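Side-chain contacts in N-acetylglucosaminidase (PDB 6INX), which probably hydrolyses glycosidic bonds in glycans that contain N-acetylglucosamine, as a glycoside hydrolase of family 18: residues E92-A97 against R135-A140; L108-P113 against T131-T136; L219-G224 against E228-G233. All coordinates share one frame; numbering follows the deposited sequence.

Contact 1 (E92-A97 against R135-A140)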
loop_
_atom_site.group_PDB
_atom_site.type_symbol
_atom_site.label_atom_id
_atom_site.label_comp_id
_atom_site.label_asym_id
_atom_site.label_seq_id
_atom_site.Cartn_x
_atom_site.Cartn_y
_atom_site.Cartn_z
ATOM N N GLU A 92 -9.236 -8.079 34.246
ATOM C CA GLU A 92 -8.772 -8.304 35.611
ATOM C C GLU A 92 -7.280 -8.028 35.751
ATOM O O GLU A 92 -6.835 -7.472 36.764
ATOM C CB GLU A 92 -9.094 -9.740 36.043
ATOM C CG GLU A 92 -10.576 -10.001 36.172
ATOM C CD GLU A 92 -10.911 -11.480 36.169
ATOM O OE1 GLU A 92 -9.981 -12.291 36.250
ATOM O OE2 GLU A 92 -12.101 -11.829 36.065
ATOM N N SER A 93 -6.486 -8.424 34.750
ATOM C CA SER A 93 -5.043 -8.251 34.851
ATOM C C SER A 93 -4.640 -6.793 34.676
ATOM O O SER A 93 -3.594 -6.374 35.189
ATOM C CB SER A 93 -4.338 -9.161 33.841
ATOM O OG SER A 93 -4.600 -8.754 32.506
ATOM N N ALA A 94 -5.450 -6.008 33.965
ATOM C CA ALA A 94 -5.200 -4.572 33.901
ATOM C C ALA A 94 -5.428 -3.940 35.263
ATOM O O ALA A 94 -4.645 -3.086 35.703
ATOM C CB ALA A 94 -6.117 -3.930 32.858
ATOM N N VAL A 95 -6.492 -4.371 35.946
ATOM C CA VAL A 95 -6.757 -3.889 37.296
ATOM C C VAL A 95 -5.634 -4.301 38.237
ATOM O O VAL A 95 -5.220 -3.527 39.106
ATOM C CB VAL A 95 -8.132 -4.389 37.774
ATOM C CG1 VAL A 95 -8.283 -4.174 39.287
ATOM C CG2 VAL A 95 -9.252 -3.663 37.029
ATOM N N ARG A 96 -5.129 -5.532 38.084
ATOM C CA ARG A 96 -3.993 -5.974 38.883
ATOM C C ARG A 96 -2.789 -5.061 38.685
ATOM O O ARG A 96 -2.141 -4.655 39.656
ATOM C CB ARG A 96 -3.643 -7.424 38.541
ATOM C CG ARG A 96 -2.518 -7.975 39.390
ATOM C CD ARG A 96 -2.185 -9.413 39.041
ATOM N NE ARG A 96 -1.281 -9.994 40.030
ATOM C CZ ARG A 96 -0.932 -11.276 40.067
ATOM N NH1 ARG A 96 -1.407 -12.123 39.164
ATOM N NH2 ARG A 96 -0.106 -11.710 41.010
ATOM N N ALA A 97 -2.505 -4.686 37.438
ATOM C CA ALA A 97 -1.354 -3.835 37.163
ATOM C C ALA A 97 -1.465 -2.496 37.883
ATOM O O ALA A 97 -0.504 -2.038 38.518
ATOM C CB ALA A 97 -1.210 -3.643 35.653
ATOM N N ARG A 135 -14.011 -2.621 25.663
ATOM C CA ARG A 135 -15.156 -2.300 26.510
ATOM C C ARG A 135 -15.017 -2.969 27.871
ATOM O O ARG A 135 -15.211 -2.337 28.915
ATOM C CB ARG A 135 -16.448 -2.753 25.828
ATOM C CG ARG A 135 -17.698 -2.455 26.658
ATOM C CD ARG A 135 -18.976 -3.027 26.055
ATOM N NE ARG A 135 -19.078 -2.788 24.623
ATOM C CZ ARG A 135 -20.181 -2.993 23.912
ATOM N NH1 ARG A 135 -21.279 -3.438 24.510
ATOM N NH2 ARG A 135 -20.187 -2.754 22.607
ATOM N N THR A 136 -14.641 -4.253 27.877
ATOM C CA THR A 136 -14.530 -4.993 29.130
ATOM C C THR A 136 -13.388 -4.456 29.985
ATOM O O THR A 136 -13.509 -4.345 31.211
ATOM C CB THR A 136 -14.292 -6.469 28.804
ATOM O OG1 THR A 136 -15.377 -6.949 28.005
ATOM C CG2 THR A 136 -14.198 -7.305 30.067
ATOM N N MET A 137 -12.269 -4.111 29.351
ATOM C CA MET A 137 -11.148 -3.554 30.093
ATOM C C MET A 137 -11.492 -2.181 30.662
ATOM O O MET A 137 -11.143 -1.874 31.809
ATOM C CB MET A 137 -9.931 -3.465 29.175
ATOM C CG MET A 137 -9.356 -4.831 28.757
ATOM S SD MET A 137 -7.853 -4.682 27.752
ATOM C CE MET A 137 -6.822 -3.793 28.936
ATOM N N ARG A 138 -12.170 -1.345 29.873
ATOM C CA ARG A 138 -12.602 -0.042 30.374
ATOM C C ARG A 138 -13.572 -0.193 31.538
ATOM O O ARG A 138 -13.464 0.525 32.536
ATOM C CB ARG A 138 -13.225 0.773 29.239
ATOM C CG ARG A 138 -14.016 1.997 29.715
ATOM C CD ARG A 138 -13.171 2.932 30.562
ATOM N NE ARG A 138 -12.253 3.689 29.735
ATOM C CZ ARG A 138 -11.278 4.464 30.201
ATOM N NH1 ARG A 138 -11.075 4.584 31.505
ATOM N NH2 ARG A 138 -10.497 5.109 29.347
ATOM N N GLU A 139 -14.510 -1.134 31.434
ATOM C CA GLU A 139 -15.445 -1.361 32.533
ATOM C C GLU A 139 -14.715 -1.721 33.819
ATOM O O GLU A 139 -15.034 -1.190 34.892
ATOM C CB GLU A 139 -16.447 -2.445 32.141
ATOM C CG GLU A 139 -17.504 -1.931 31.178
ATOM C CD GLU A 139 -18.269 -3.037 30.477
ATOM O OE1 GLU A 139 -17.869 -4.214 30.585
ATOM O OE2 GLU A 139 -19.272 -2.727 29.802
ATOM N N ALA A 140 -13.719 -2.609 33.733
ATOM C CA ALA A 140 -13.003 -3.046 34.929
ATOM C C ALA A 140 -12.148 -1.928 35.502
ATOM O O ALA A 140 -12.095 -1.739 36.725
ATOM C CB ALA A 140 -12.126 -4.260 34.603
#
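Met137 on helix 126-148 and Ala94 on helix 84-100 show how two neighbouring outer helices of a TIM barrel, the fold of the family 18 glycoside hydrolases, can be joined by very few atoms. The methionine is best followed outward. Its CB leaves the backbone across the line between the helices, and the next atoms do not yet gain on the partner: CB and CG both stay 5.3 Å from Ala94 CB. The sulfur SD is no nearer, so up to this point the chain runs past Ala94 and not at it. The change comes at the last torsion, where a bend (chi3 60°) turns the terminal methyl back, and CE comes to 4.0 Å from Ala94 CB. Met137 also touches Leu154 of barrel strand 153-159, and Ala94 rests on Ile42 of strand 41-43.

The next residue of helix 84-100, Val95, meets Ala140, about a turn beyond Met137 on the other helix. The two valine methyls have separate roles: CG1 lies anti to the backbone N (chi1 167°), which leaves CG2 beside that nitrogen and directed at the other helix. Ala140 points its CB toward the same place, where it lies 3.8 Å from Val95 CG2, and Ala91 adds to the covering of this alanine. The nearest approach of all is nonetheless to the backbone, with Val95 CG2 3.4 Å from Ala140 O.

Contact 2 (L108-P113 against T131-T136)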
loop_
_atom_site.group_PDB
_atom_site.type_symbol
_atom_site.label_atom_id
_atom_site.label_comp_id
_atom_site.label_asym_id
_atom_site.label_seq_id
_atom_site.Cartn_x
_atom_site.Cartn_y
_atom_site.Cartn_z
ATOM N N LEU A 108 -2.999 -0.344 25.212
ATOM C CA LEU A 108 -2.988 -1.628 24.519
ATOM C C LEU A 108 -2.367 -1.474 23.138
ATOM O O LEU A 108 -2.829 -0.660 22.332
ATOM C CB LEU A 108 -4.404 -2.175 24.375
ATOM C CG LEU A 108 -4.451 -3.699 24.341
ATOM C CD1 LEU A 108 -4.215 -4.259 25.736
ATOM C CD2 LEU A 108 -5.786 -4.174 23.788
ATOM N N ASP A 109 -1.335 -2.282 22.861
ATOM C CA ASP A 109 -0.591 -2.200 21.606
ATOM C C ASP A 109 -0.637 -3.546 20.882
ATOM O O ASP A 109 0.397 -4.180 20.660
ATOM C CB ASP A 109 0.855 -1.793 21.919
ATOM C CG ASP A 109 1.652 -1.456 20.691
ATOM O OD1 ASP A 109 1.048 -1.288 19.613
ATOM O OD2 ASP A 109 2.892 -1.343 20.809
ATOM N N TRP A 110 -1.836 -3.997 20.531
ATOM C CA TRP A 110 -2.038 -5.200 19.729
ATOM C C TRP A 110 -1.812 -4.841 18.262
ATOM O O TRP A 110 -2.499 -3.978 17.712
ATOM C CB TRP A 110 -3.476 -5.673 19.966
ATOM C CG TRP A 110 -3.984 -6.845 19.149
ATOM C CD1 TRP A 110 -3.304 -7.587 18.221
ATOM C CD2 TRP A 110 -5.299 -7.400 19.214
ATOM N NE1 TRP A 110 -4.124 -8.566 17.701
ATOM C CE2 TRP A 110 -5.355 -8.473 18.295
ATOM C CE3 TRP A 110 -6.434 -7.102 19.970
ATOM C CZ2 TRP A 110 -6.500 -9.237 18.113
ATOM C CZ3 TRP A 110 -7.564 -7.875 19.800
ATOM C CH2 TRP A 110 -7.598 -8.919 18.861
ATOM N N GLU A 111 -0.837 -5.486 17.630
ATOM C CA GLU A 111 -0.448 -5.123 16.269
ATOM C C GLU A 111 -0.635 -6.331 15.358
ATOM O O GLU A 111 0.308 -7.096 15.161
ATOM C CB GLU A 111 1.010 -4.618 16.276
ATOM C CG GLU A 111 1.188 -3.397 17.186
ATOM C CD GLU A 111 2.586 -2.787 17.141
ATOM O OE1 GLU A 111 3.369 -3.114 16.238
ATOM O OE2 GLU A 111 2.896 -1.959 18.028
ATOM N N TYR A 112 -1.836 -6.529 14.811
ATOM C CA TYR A 112 -3.006 -5.653 14.939
ATOM C C TYR A 112 -4.230 -6.567 14.840
ATOM O O TYR A 112 -4.128 -7.652 14.271
ATOM C CB TYR A 112 -3.088 -4.663 13.763
ATOM C CG TYR A 112 -1.791 -3.974 13.382
ATOM C CD1 TYR A 112 -1.402 -2.782 13.990
ATOM C CD2 TYR A 112 -0.964 -4.516 12.400
ATOM C CE1 TYR A 112 -0.201 -2.152 13.630
ATOM C CE2 TYR A 112 0.211 -3.902 12.042
ATOM C CZ TYR A 112 0.586 -2.727 12.647
ATOM O OH TYR A 112 1.782 -2.145 12.264
ATOM N N PRO A 113 -5.396 -6.132 15.325
ATOM C CA PRO A 113 -6.602 -6.960 15.180
ATOM C C PRO A 113 -6.837 -7.333 13.722
ATOM O O PRO A 113 -6.830 -6.467 12.844
ATOM C CB PRO A 113 -7.719 -6.047 15.701
ATOM C CG PRO A 113 -7.038 -5.115 16.661
ATOM C CD PRO A 113 -5.661 -4.880 16.066
ATOM N N THR A 131 -13.340 -4.573 19.969
ATOM C CA THR A 131 -14.261 -3.654 20.627
ATOM C C THR A 131 -14.726 -4.227 21.956
ATOM O O THR A 131 -14.767 -3.517 22.966
ATOM C CB THR A 131 -15.465 -3.414 19.728
ATOM O OG1 THR A 131 -15.008 -2.947 18.453
ATOM C CG2 THR A 131 -16.385 -2.366 20.359
ATOM N N LEU A 132 -15.111 -5.508 21.962
ATOM C CA LEU A 132 -15.552 -6.145 23.202
ATOM C C LEU A 132 -14.438 -6.178 24.239
ATOM O O LEU A 132 -14.684 -5.978 25.436
ATOM C CB LEU A 132 -16.035 -7.568 22.924
ATOM C CG LEU A 132 -17.175 -7.720 21.922
ATOM C CD1 LEU A 132 -17.463 -9.193 21.666
ATOM C CD2 LEU A 132 -18.417 -6.980 22.409
ATOM N N LEU A 133 -13.209 -6.466 23.806
ATOM C CA LEU A 133 -12.082 -6.486 24.734
ATOM C C LEU A 133 -11.888 -5.126 25.404
ATOM O O LEU A 133 -11.731 -5.040 26.631
ATOM C CB LEU A 133 -10.814 -6.918 23.989
ATOM C CG LEU A 133 -9.495 -6.796 24.766
ATOM C CD1 LEU A 133 -9.488 -7.765 25.946
ATOM C CD2 LEU A 133 -8.253 -7.001 23.877
ATOM N N LEU A 134 -11.849 -4.053 24.603
ATOM C CA LEU A 134 -11.621 -2.726 25.165
ATOM C C LEU A 134 -12.778 -2.289 26.051
ATOM O O LEU A 134 -12.563 -1.630 27.071
ATOM C CB LEU A 134 -11.387 -1.715 24.038
ATOM C CG LEU A 134 -10.088 -1.926 23.261
ATOM C CD1 LEU A 134 -10.047 -1.030 22.030
ATOM C CD2 LEU A 134 -8.903 -1.651 24.157
ATOM N N ARG A 135 -14.011 -2.621 25.663
ATOM C CA ARG A 135 -15.156 -2.300 26.510
ATOM C C ARG A 135 -15.017 -2.969 27.871
ATOM O O ARG A 135 -15.211 -2.337 28.915
ATOM C CB ARG A 135 -16.448 -2.753 25.828
ATOM C CG ARG A 135 -17.698 -2.455 26.658
ATOM C CD ARG A 135 -18.976 -3.027 26.055
ATOM N NE ARG A 135 -19.078 -2.788 24.623
ATOM C CZ ARG A 135 -20.181 -2.993 23.912
ATOM N NH1 ARG A 135 -21.279 -3.438 24.510
ATOM N NH2 ARG A 135 -20.187 -2.754 22.607
ATOM N N THR A 136 -14.641 -4.253 27.877
ATOM C CA THR A 136 -14.530 -4.993 29.130
ATOM C C THR A 136 -13.388 -4.456 29.985
ATOM O O THR A 136 -13.509 -4.345 31.211
ATOM C CB THR A 136 -14.292 -6.469 28.804
ATOM O OG1 THR A 136 -15.377 -6.949 28.005
ATOM C CG2 THR A 136 -14.198 -7.305 30.067
#
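Leu108, near the end of strand 105-109, meets two successive leucines of helix 126-148 through a single methyl. Its CD2 lies 3.8 Å from CD2 of Leu133 and 4.0 Å from CD2 of Leu134, and in both pairs the side chains cross obliquely. Leu133 aims its CB at the strand from the start. Leu134 sets out across the contact instead, and with CG beside its backbone N (chi1 -67°) its branch returns to Leu108.

The aromatic contact is looser: Leu133 CD2 approaches Trp110 CZ3 at 4.2 Å, obliquely to the ring. Pro113 CG sits 3.8 Å above the centre of one face of the Trp110 indole. Phe77 stacks with this ring, and Phe130 meets it with nearly perpendicular planes. Leu108 to Glu111 close the DxxDxDxE signature of family 18, in which strand 105-109 and the residues just after it carry the acidic residues; in relatives the final glutamate is the general acid, and Glu111 probably has that role here. A cis peptide joins Glu111 to Tyr112.

Within helix 126-148, Leu132 O accepts from Thr136 OG1 (2.8 Å) and from Thr136 N (3.0 Å), which reach it from opposite faces of the carbonyl plane, the hydroxyl tilted 30° from that plane.

Contact 3 (L219-G224 against E228-G233)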
loop_
_atom_site.group_PDB
_atom_site.type_symbol
_atom_site.label_atom_id
_atom_site.label_comp_id
_atom_site.label_asym_id
_atom_site.label_seq_id
_atom_site.Cartn_x
_atom_site.Cartn_y
_atom_site.Cartn_z
ATOM N N LEU A 219 -8.103 9.399 7.680
ATOM C CA LEU A 219 -8.753 8.087 7.734
ATOM C C LEU A 219 -9.455 7.867 9.068
ATOM O O LEU A 219 -10.602 7.402 9.117
ATOM C CB LEU A 219 -7.716 6.982 7.530
ATOM C CG LEU A 219 -7.138 6.736 6.143
ATOM C CD1 LEU A 219 -6.110 5.608 6.215
ATOM C CD2 LEU A 219 -8.245 6.400 5.161
ATOM N N PHE A 220 -8.773 8.178 10.169
ATOM C CA PHE A 220 -9.347 7.917 11.482
ATOM C C PHE A 220 -10.485 8.879 11.806
ATOM O O PHE A 220 -11.462 8.486 12.447
ATOM C CB PHE A 220 -8.245 7.941 12.546
ATOM C CG PHE A 220 -7.484 6.643 12.634
ATOM C CD1 PHE A 220 -7.819 5.709 13.599
ATOM C CD2 PHE A 220 -6.480 6.333 11.728
ATOM C CE1 PHE A 220 -7.145 4.487 13.670
ATOM C CE2 PHE A 220 -5.800 5.115 11.799
ATOM C CZ PHE A 220 -6.134 4.196 12.776
ATOM N N VAL A 221 -10.376 10.142 11.386
ATOM C CA VAL A 221 -11.492 11.071 11.567
ATOM C C VAL A 221 -12.721 10.575 10.817
ATOM O O VAL A 221 -13.832 10.544 11.358
ATOM C CB VAL A 221 -11.088 12.484 11.117
ATOM C CG1 VAL A 221 -12.313 13.397 11.082
ATOM C CG2 VAL A 221 -10.035 13.047 12.042
ATOM N N ARG A 222 -12.533 10.171 9.556
ATOM C CA ARG A 222 -13.651 9.675 8.761
ATOM C C ARG A 222 -14.216 8.382 9.324
ATOM O O ARG A 222 -15.404 8.097 9.141
ATOM C CB ARG A 222 -13.232 9.510 7.303
ATOM C CG ARG A 222 -13.243 10.836 6.590
ATOM C CD ARG A 222 -12.503 10.848 5.273
ATOM N NE ARG A 222 -12.020 12.204 5.020
ATOM C CZ ARG A 222 -10.783 12.501 4.645
ATOM N NH1 ARG A 222 -9.902 11.530 4.435
ATOM N NH2 ARG A 222 -10.433 13.767 4.454
ATOM N N ALA A 223 -13.389 7.600 10.017
ATOM C CA ALA A 223 -13.849 6.379 10.661
ATOM C C ALA A 223 -14.579 6.651 11.969
ATOM O O ALA A 223 -15.161 5.722 12.541
ATOM C CB ALA A 223 -12.661 5.433 10.886
ATOM N N GLY A 224 -14.564 7.889 12.458
ATOM C CA GLY A 224 -15.335 8.258 13.624
ATOM C C GLY A 224 -14.560 8.536 14.899
ATOM O O GLY A 224 -15.177 8.599 15.967
ATOM N N GLU A 228 -10.101 15.478 18.998
ATOM C CA GLU A 228 -9.541 15.724 20.321
ATOM C C GLU A 228 -9.001 14.462 20.978
ATOM O O GLU A 228 -8.373 14.558 22.042
ATOM C CB GLU A 228 -10.575 16.403 21.226
ATOM C CG GLU A 228 -11.760 15.528 21.585
ATOM C CD GLU A 228 -12.948 15.743 20.661
ATOM O OE1 GLU A 228 -14.090 15.501 21.110
ATOM O OE2 GLU A 228 -12.748 16.152 19.491
ATOM N N LYS A 229 -9.220 13.293 20.376
ATOM C CA LYS A 229 -8.653 12.046 20.874
ATOM C C LYS A 229 -7.484 11.526 20.049
ATOM O O LYS A 229 -6.969 10.447 20.355
ATOM C CB LYS A 229 -9.729 10.950 20.969
ATOM C CG LYS A 229 -10.702 11.127 22.121
ATOM C CD LYS A 229 -11.551 9.883 22.313
ATOM C CE LYS A 229 -12.407 10.006 23.561
ATOM N NZ LYS A 229 -13.247 8.799 23.784
ATOM N N ILE A 230 -7.050 12.235 19.011
ATOM C CA ILE A 230 -6.014 11.725 18.120
ATOM C C ILE A 230 -4.660 12.266 18.543
ATOM O O ILE A 230 -4.439 13.481 18.544
ATOM C CB ILE A 230 -6.316 12.064 16.655
ATOM C CG1 ILE A 230 -7.576 11.314 16.218
ATOM C CG2 ILE A 230 -5.127 11.692 15.783
ATOM C CD1 ILE A 230 -7.987 11.554 14.782
ATOM N N VAL A 231 -3.744 11.354 18.854
ATOM C CA VAL A 231 -2.352 11.660 19.155
ATOM C C VAL A 231 -1.524 11.096 18.003
ATOM O O VAL A 231 -1.624 9.903 17.695
ATOM C CB VAL A 231 -1.949 11.033 20.499
ATOM C CG1 VAL A 231 -0.435 11.110 20.728
ATOM C CG2 VAL A 231 -2.725 11.694 21.646
ATOM N N ILE A 232 -0.735 11.947 17.335
ATOM C CA ILE A 232 0.067 11.470 16.201
ATOM C C ILE A 232 1.444 11.013 16.659
ATOM O O ILE A 232 1.817 11.207 17.817
ATOM C CB ILE A 232 0.163 12.504 15.063
ATOM C CG1 ILE A 232 0.909 13.758 15.540
ATOM C CG2 ILE A 232 -1.224 12.841 14.543
ATOM C CD1 ILE A 232 1.364 14.686 14.403
ATOM N N GLY A 233 2.206 10.395 15.766
ATOM C CA GLY A 233 3.464 9.753 16.119
ATOM C C GLY A 233 4.686 10.398 15.494
ATOM O O GLY A 233 4.668 10.783 14.315
#
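Val221 and Ile230 cross at about a right angle, and what they bring together is one methyl from each: CG2 of Val221 lies 3.7 Å from CD1 of Ile230. Both residues send the touching branch out beside the backbone N. Val221 holds CG1 anti to its own nitrogen (chi1 170°), so that CG2, on the nitrogen side, faces the strand while CG1 stays 6.0 Å from Ile230 CD1. Ile230 adds one more atom, CD1, which its extended CG1 arm (chi2 -180°) carries out to the helix, whereas the shorter branch, CG2, remains 6.3 Å from Val221 CG2.

Phe220 is turned differently against the same methyl. Its CB points toward the strand and comes to 4.3 Å from Ile230 CD1, but the ring then leads away, and even its first atom, Phe220 CG, is 5.4 Å from Ile230 CD1. The isoleucine tip therefore touches the root of the phenylalanine and not its aromatic surface. Such an arrangement belongs to a beta-alpha-beta unit of the TIM barrel, in which strand 179-183 leads through helix 213-222 to the parallel neighbouring strand 230-235. Leu182 of the first strand touches both Phe220 and Ile230, so all three elements of the crossover share one apolar layer. The phenylalanine also packs against Tyr164 and Ile165 of helix 162-166.

Gly224, the first residue to leave helical backbone angles, forms a Schellman motif with positive phi (109°), and Val225 from the connection touches Ile230. Lys227 lies against Val221. Just before the strand, Lys229 NZ donates hydrogen bonds to the carbonyl oxygens of Gln174 and Leu177, tying the entry of strand 230-235 to the chain that runs into strand 179-183.

Followed from the N terminus, the chain opens contact 1 on helix 84-100 and contact 2 just afterwards on strand 105-109. Helix 126-148 then closes both: contact 2 at 131-136, contact 1 at 135-140. The smaller loop thus nests inside the larger, although the closing segments share Arg135 and Thr136, and Met137 CE touches Leu108 CD1 at 4.2 Å where the two meet. Contact 1 joins two outer helices, and contact 2 joins the second of them to the strand that lies between them in sequence. Contact 3 comes later, in series, and closes a very short loop from helix 213-222 to strand 230-235. It touches neither of the others, but shares the barrel sheet with contact 2, their centres about 16 Å apart.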